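PDB 3PET: putative adhesin from Bacteroides fragilis NCTC 9343, which is of unknown function but, as a putative lipoprotein with a right-handed beta-helix fold, probably serves in cell adhesion at the bacterial surface. Local coordinates for residues Thr28-Tyr34 and Val98-Glu104; Asp43-Pro49 and Lys80-Thr86. All blocks are in the same frame, centred on the assembly; numbering follows the deposited sequence.

Interaction 1: residues Thr28-Tyr34 and Val98-Glu104; sequences TVGNIYY and VGDVHIE. With ACT (acetate ion), chain D.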
loop_
_atom_site.group_PDB
_atom_site.type_symbol
_atom_site.label_atom_id
_atom_site.label_comp_id
_atom_site.label_asym_id
_atom_site.label_seq_id
_atom_site.Cartn_x
_atom_site.Cartn_y
_atom_site.Cartn_z
ATOM N N THR A 28 -1.139 1.885 -18.144
ATOM C CA THR A 28 0.071 2.438 -18.727
ATOM C C THR A 28 1.057 2.897 -17.678
ATOM O O THR A 28 0.762 2.893 -16.473
ATOM C CB THR A 28 -0.335 3.645 -19.612
ATOM O OG1 THR A 28 -1.201 4.469 -18.843
ATOM C CG2 THR A 28 -1.024 3.224 -20.891
ATOM N N VAL A 29 2.224 3.339 -18.158
ATOM C CA VAL A 29 3.255 3.957 -17.344
ATOM C C VAL A 29 3.315 5.424 -17.771
ATOM O O VAL A 29 3.546 5.713 -18.939
ATOM C CB VAL A 29 4.638 3.271 -17.403
ATOM C CG1 VAL A 29 5.621 4.001 -16.491
ATOM C CG2 VAL A 29 4.544 1.801 -17.016
ATOM N N GLY A 30 3.132 6.331 -16.831
ATOM C CA GLY A 30 3.166 7.761 -17.115
ATOM C C GLY A 30 2.059 8.497 -16.410
ATOM O O GLY A 30 1.035 7.898 -16.051
ATOM N N ASN A 31 2.249 9.811 -16.238
ATOM C CA ASN A 31 1.282 10.639 -15.528
ATOM C C ASN A 31 0.150 11.007 -16.431
ATOM O O ASN A 31 0.355 11.266 -17.628
ATOM C CB ASN A 31 1.949 11.883 -14.939
ATOM C CG ASN A 31 2.960 11.535 -13.873
ATOM O OD1 ASN A 31 2.806 10.574 -13.123
ATOM N ND2 ASN A 31 4.046 12.270 -13.823
ATOM N N ILE A 32 -1.053 11.024 -15.857
ATOM C CA ILE A 32 -2.270 11.352 -16.604
ATOM C C ILE A 32 -2.866 12.653 -16.100
ATOM O O ILE A 32 -3.030 12.828 -14.886
ATOM C CB ILE A 32 -3.301 10.200 -16.532
ATOM C CG1 ILE A 32 -2.728 8.916 -17.191
ATOM C CG2 ILE A 32 -4.667 10.631 -17.141
ATOM C CD1 ILE A 32 -3.523 7.628 -16.912
ATOM N N TYR A 33 -3.243 13.540 -17.043
ATOM C CA TYR A 33 -3.870 14.816 -16.720
ATOM C C TYR A 33 -5.205 14.864 -17.434
ATOM O O TYR A 33 -5.249 14.910 -18.666
ATOM C CB TYR A 33 -2.955 16.009 -17.120
ATOM C CG TYR A 33 -1.668 16.068 -16.321
ATOM C CD1 TYR A 33 -0.548 15.327 -16.703
ATOM C CD2 TYR A 33 -1.595 16.794 -15.135
ATOM C CE1 TYR A 33 0.628 15.347 -15.945
ATOM C CE2 TYR A 33 -0.418 16.842 -14.386
ATOM C CZ TYR A 33 0.683 16.106 -14.784
ATOM O OH TYR A 33 1.826 16.170 -14.026
ATOM N N TYR A 34 -6.294 14.815 -16.671
ATOM C CA TYR A 34 -7.628 14.886 -17.245
ATOM C C TYR A 34 -8.172 16.321 -17.115
ATOM O O TYR A 34 -8.024 16.958 -16.069
ATOM C CB TYR A 34 -8.594 13.858 -16.608
ATOM C CG TYR A 34 -10.023 14.047 -17.074
ATOM C CD1 TYR A 34 -10.462 13.509 -18.288
ATOM C CD2 TYR A 34 -10.916 14.841 -16.350
ATOM C CE1 TYR A 34 -11.755 13.739 -18.759
ATOM C CE2 TYR A 34 -12.208 15.087 -16.819
ATOM C CZ TYR A 34 -12.620 14.537 -18.026
ATOM O OH TYR A 34 -13.882 14.798 -18.494
ATOM N N VAL A 98 1.443 2.659 -13.556
ATOM C CA VAL A 98 2.453 3.351 -12.763
ATOM C C VAL A 98 2.428 4.806 -13.177
ATOM O O VAL A 98 2.671 5.122 -14.343
ATOM C CB VAL A 98 3.864 2.717 -12.910
ATOM C CG1 VAL A 98 4.936 3.591 -12.245
ATOM C CG2 VAL A 98 3.896 1.292 -12.363
ATOM N N GLY A 99 2.086 5.676 -12.232
ATOM C CA GLY A 99 1.982 7.116 -12.473
ATOM C C GLY A 99 0.867 7.792 -11.690
ATOM O O GLY A 99 0.013 7.133 -11.083
ATOM N N ASP A 100 0.869 9.127 -11.709
ATOM C CA ASP A 100 -0.143 9.909 -10.989
ATOM C C ASP A 100 -1.293 10.289 -11.886
ATOM O O ASP A 100 -1.092 10.465 -13.094
ATOM C CB ASP A 100 0.486 11.176 -10.376
ATOM C CG ASP A 100 1.608 10.888 -9.383
ATOM O OD1 ASP A 100 1.543 9.856 -8.699
ATOM O OD2 ASP A 100 2.558 11.672 -9.329
ATOM N N VAL A 101 -2.513 10.379 -11.310
ATOM C CA VAL A 101 -3.720 10.761 -12.061
ATOM C C VAL A 101 -4.164 12.119 -11.526
ATOM O O VAL A 101 -4.398 12.263 -10.317
ATOM C CB VAL A 101 -4.864 9.696 -12.029
ATOM C CG1 VAL A 101 -6.059 10.138 -12.881
ATOM C CG2 VAL A 101 -4.360 8.321 -12.500
ATOM N N HIS A 102 -4.283 13.118 -12.423
ATOM C CA HIS A 102 -4.674 14.466 -12.015
ATOM C C HIS A 102 -5.922 14.940 -12.710
ATOM O O HIS A 102 -6.139 14.637 -13.888
ATOM C CB HIS A 102 -3.564 15.495 -12.338
ATOM C CG HIS A 102 -2.247 15.276 -11.661
ATOM N ND1 HIS A 102 -1.902 15.969 -10.509
ATOM C CD2 HIS A 102 -1.201 14.502 -12.035
ATOM C CE1 HIS A 102 -0.688 15.548 -10.189
ATOM N NE2 HIS A 102 -0.216 14.685 -11.093
ATOM N N ILE A 103 -6.718 15.736 -11.975
ATOM C CA ILE A 103 -7.847 16.561 -12.428
ATOM C C ILE A 103 -7.539 17.897 -11.763
ATOM O O ILE A 103 -7.968 18.147 -10.628
ATOM C CB ILE A 103 -9.268 16.014 -12.135
ATOM C CG1 ILE A 103 -9.470 14.551 -12.632
ATOM C CG2 ILE A 103 -10.326 16.995 -12.702
ATOM C CD1 ILE A 103 -10.987 13.943 -12.447
ATOM N N GLU A 104 -6.654 18.673 -12.388
ATOM C CA GLU A 104 -6.172 19.916 -11.780
ATOM C C GLU A 104 -7.198 21.042 -11.755
ATOM O O GLU A 104 -7.159 21.859 -10.842
ATOM C CB GLU A 104 -4.932 20.442 -12.526
ATOM C CG GLU A 104 -3.739 19.506 -12.564
ATOM C CD GLU A 104 -2.492 20.106 -13.194
ATOM O OE1 GLU A 104 -2.549 20.539 -14.369
ATOM O OE2 GLU A 104 -1.441 20.109 -12.515
HETATM C C ACT D . 4.203 3.682 -21.398
HETATM O O ACT D . 4.656 4.739 -20.934
HETATM O OXT ACT D . 3.309 3.108 -20.818
HETATM C CH3 ACT D . 4.784 3.087 -22.670
HETATM O O HOH W 1 -5.646 17.634 -14.957
#
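Val98 begins the pairing through its backbone: its N donates to Thr28 O, and its O lies 2.8 Å from Gly30 N, which donates to it. Its side chain lies beside that of Val29, CB 4.2 Å from Val29 CG1. An acetate, probably from the crystallisation liquor, accepts a hydrogen bond from Val29 N. Gly99, which has no side chain, packs its CA against Gly30 O. At Asp100 a side chain stands in for a backbone acceptor: Asn31, with CG beside its own N (chi1 -65°), sets OD1 2.8 Å from Asp100 N in an almost straight bond, while Asp100 O takes the N-H of Ile32. Beyond Val101, which pairs with Ile32, the imidazole of His102 runs beside the Tyr33 ring, planes at 4° but slid apart; Tyr33 CE2 lies over one imidazole face, 3.4 Å from His102 CD2. Ile103 CG1 meets Tyr34 CD2 at 4.0 Å, and the Glu104 carboxylate reaches the Tyr33 ring edge. Parallel stacking of similar side chains, here valine on valine and aromatic on aromatic, is characteristic of beta-helix coils. Strand 82-87 flanks 28-34, strand 122-128 continues the ladder beyond 98-104, and Phe95 of strand 92-95 meets Ile32 and Val101 inside.

Interaction 2: residues Asp43-Pro49 and Lys80-Thr86; sequences DLQIYGP and KMKITIT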
loop_
_atom_site.group_PDB
_atom_site.type_symbol
_atom_site.label_atom_id
_atom_site.label_comp_id
_atom_site.label_asym_id
_atom_site.label_seq_id
_atom_site.Cartn_x
_atom_site.Cartn_y
_atom_site.Cartn_z
ATOM N N ASP A 43 -10.638 14.420 -26.631
ATOM C CA ASP A 43 -9.300 14.330 -27.193
ATOM C C ASP A 43 -8.363 13.536 -26.289
ATOM O O ASP A 43 -8.549 13.462 -25.074
ATOM C CB ASP A 43 -8.721 15.742 -27.467
ATOM C CG ASP A 43 -7.477 15.716 -28.348
ATOM O OD1 ASP A 43 -7.512 15.036 -29.421
ATOM O OD2 ASP A 43 -6.438 16.263 -27.916
ATOM N N LEU A 44 -7.379 12.897 -26.923
ATOM C CA LEU A 44 -6.338 12.145 -26.261
ATOM C C LEU A 44 -5.028 12.481 -26.904
ATOM O O LEU A 44 -4.878 12.328 -28.126
ATOM C CB LEU A 44 -6.590 10.617 -26.311
ATOM C CG LEU A 44 -5.437 9.743 -25.776
ATOM C CD1 LEU A 44 -5.256 9.891 -24.251
ATOM C CD2 LEU A 44 -5.624 8.309 -26.163
ATOM N N GLN A 45 -4.078 12.963 -26.080
ATOM C CA GLN A 45 -2.722 13.248 -26.533
ATOM C C GLN A 45 -1.742 12.554 -25.653
ATOM O O GLN A 45 -1.896 12.549 -24.423
ATOM C CB GLN A 45 -2.402 14.749 -26.583
ATOM C CG GLN A 45 -3.385 15.537 -27.425
ATOM C CD GLN A 45 -2.966 16.949 -27.673
ATOM O OE1 GLN A 45 -2.263 17.587 -26.872
ATOM N NE2 GLN A 45 -3.432 17.475 -28.790
ATOM N N ILE A 46 -0.723 11.966 -26.275
ATOM C CA ILE A 46 0.346 11.293 -25.538
ATOM C C ILE A 46 1.664 11.918 -25.977
ATOM O O ILE A 46 1.983 11.953 -27.167
ATOM C CB ILE A 46 0.320 9.748 -25.642
ATOM C CG1 ILE A 46 -1.064 9.198 -25.131
ATOM C CG2 ILE A 46 1.481 9.145 -24.800
ATOM C CD1 ILE A 46 -1.369 7.718 -25.360
ATOM N N TYR A 47 2.393 12.452 -24.997
ATOM C CA TYR A 47 3.683 13.102 -25.182
ATOM C C TYR A 47 4.805 12.235 -24.641
ATOM O O TYR A 47 4.691 11.681 -23.552
ATOM C CB TYR A 47 3.694 14.468 -24.480
ATOM C CG TYR A 47 5.032 15.175 -24.537
ATOM C CD1 TYR A 47 5.389 15.954 -25.641
ATOM C CD2 TYR A 47 5.964 15.032 -23.510
ATOM C CE1 TYR A 47 6.637 16.577 -25.721
ATOM C CE2 TYR A 47 7.218 15.657 -23.579
ATOM C CZ TYR A 47 7.541 16.441 -24.683
ATOM O OH TYR A 47 8.759 17.089 -24.791
ATOM N N GLY A 48 5.913 12.179 -25.359
ATOM C CA GLY A 48 7.087 11.461 -24.890
ATOM C C GLY A 48 7.955 11.055 -26.046
ATOM O O GLY A 48 7.672 11.440 -27.189
ATOM N N PRO A 49 9.012 10.251 -25.781
ATOM C CA PRO A 49 9.855 9.754 -26.884
ATOM C C PRO A 49 8.985 8.938 -27.839
ATOM O O PRO A 49 8.139 8.173 -27.367
ATOM C CB PRO A 49 10.906 8.890 -26.167
ATOM C CG PRO A 49 10.851 9.301 -24.750
ATOM C CD PRO A 49 9.450 9.709 -24.478
ATOM N N LYS A 80 9.606 11.469 -19.257
ATOM C CA LYS A 80 8.969 12.464 -20.148
ATOM C C LYS A 80 7.548 12.068 -20.599
ATOM O O LYS A 80 6.863 12.920 -21.173
ATOM C CB LYS A 80 9.841 12.809 -21.384
ATOM C CG LYS A 80 11.120 13.575 -21.027
ATOM C CD LYS A 80 12.173 13.472 -22.120
ATOM C CE LYS A 80 13.527 13.995 -21.688
ATOM N NZ LYS A 80 13.600 15.483 -21.706
HETATM N N MSE A 81 7.084 10.824 -20.291
HETATM C CA MSE A 81 5.745 10.336 -20.686
HETATM C C MSE A 81 4.622 11.156 -20.029
HETATM O O MSE A 81 4.567 11.242 -18.800
HETATM C CB MSE A 81 5.566 8.845 -20.342
HETATM C CG MSE A 81 6.404 7.911 -21.211
HETATM SE SE MSE A 81 6.069 8.104 -23.148
HETATM C CE MSE A 81 4.250 7.609 -23.168
ATOM N N LYS A 82 3.760 11.789 -20.836
ATOM C CA LYS A 82 2.627 12.563 -20.308
ATOM C C LYS A 82 1.391 12.241 -21.135
ATOM O O LYS A 82 1.420 12.356 -22.371
ATOM C CB LYS A 82 2.905 14.075 -20.288
ATOM C CG LYS A 82 1.882 14.834 -19.462
ATOM C CD LYS A 82 1.723 16.293 -19.855
ATOM C CE LYS A 82 2.782 17.176 -19.252
ATOM N NZ LYS A 82 2.551 18.615 -19.549
ATOM N N ILE A 83 0.329 11.804 -20.456
ATOM C CA ILE A 83 -0.934 11.461 -21.101
ATOM C C ILE A 83 -1.945 12.558 -20.763
ATOM O O ILE A 83 -2.237 12.776 -19.597
ATOM C CB ILE A 83 -1.409 10.036 -20.671
ATOM C CG1 ILE A 83 -0.359 8.960 -21.071
ATOM C CG2 ILE A 83 -2.806 9.716 -21.258
ATOM C CD1 ILE A 83 -0.425 7.610 -20.256
ATOM N N THR A 84 -2.467 13.251 -21.780
ATOM C CA THR A 84 -3.411 14.343 -21.617
ATOM C C THR A 84 -4.744 13.878 -22.181
ATOM O O THR A 84 -4.842 13.508 -23.357
ATOM C CB THR A 84 -2.839 15.611 -22.266
ATOM O OG1 THR A 84 -1.701 15.991 -21.494
ATOM C CG2 THR A 84 -3.828 16.772 -22.278
ATOM N N ILE A 85 -5.770 13.863 -21.314
ATOM C CA ILE A 85 -7.102 13.376 -21.682
ATOM C C ILE A 85 -8.153 14.481 -21.466
ATOM O O ILE A 85 -8.113 15.198 -20.466
ATOM C CB ILE A 85 -7.452 12.101 -20.852
ATOM C CG1 ILE A 85 -6.320 11.037 -20.881
ATOM C CG2 ILE A 85 -8.802 11.490 -21.302
ATOM C CD1 ILE A 85 -6.624 9.691 -20.072
ATOM N N THR A 86 -9.085 14.619 -22.410
ATOM C CA THR A 86 -10.174 15.570 -22.248
ATOM C C THR A 86 -11.438 15.001 -22.852
ATOM O O THR A 86 -11.412 14.358 -23.903
ATOM C CB THR A 86 -9.860 17.020 -22.727
ATOM O OG1 THR A 86 -11.001 17.850 -22.455
ATOM C CG2 THR A 86 -9.489 17.119 -24.166
HETATM O O HOH W 2 -6.207 15.892 -24.726
HETATM O O HOH W 3 0.359 14.842 -23.279
#
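Asp43 and Thr86, Gln45 and Thr84, and Tyr47 and Lys82 form three hydrogen-bonded pairs of an antiparallel ladder, each closed by two backbone bonds. The bond from Tyr47 N to Lys82 O is nearly straight, and that from Gln45 N to Thr84 O measures 2.9 Å. Water adds to this pattern: one molecule donates to Lys82 O, weakly to Gln45 O, and also bonds Thr84 OG1. Apolar contacts fill the face that carries Leu44, Ile46, Ile83 and Ile85. Leu44 CD1 lies 3.7 Å from Ile85 CG1 and also touches Ile83 CG2, while Ile46 and Ile83 run side by side through their CG1 atoms. Selenomethionine Met81, bent at chi2 and chi3 (-57° and -62°), folds back so that CE comes 3.6 Å from Ile46 CG2 and SE rests against Gly48 CA and Pro49 CD. Around Tyr47 the contact is edgewise: with CG anti to its N (chi1 176°), the ring brings CD2 3.3 Å from Lys80 O, which lies near the ring plane. This segregation fits the N-terminal end of the beta-helix: the aliphatic row is buried against Leu65 and Leu67 of strand 64-69, and the largely polar row, with Tyr47 among Asp43, Gln45, Lys82, Thr84 and Thr86, binds water.

Interactions 1 and 2 lie side by side, their centres about 9 Å apart, and meet where strand 31-36 pairs in parallel with strand 82-87. Probable hydrogen bonds from Tyr33 N to Ile83 O and from Ile83 N to Asn31 O join them. Across this part of the fold the strands run in the order 43-47, 82-87, 31-36, 101-103, whereas along the chain 31-36 and 43-47 come first, then 82-87, then 101-103. Both segments of interaction 2 therefore fall in the span between those of interaction 1. The antiparallel pairing of interaction 2 belongs to the N-terminal end of the molecule; interaction 1 leads into the parallel pairing that continues through the later coils of the right-handed beta-helix.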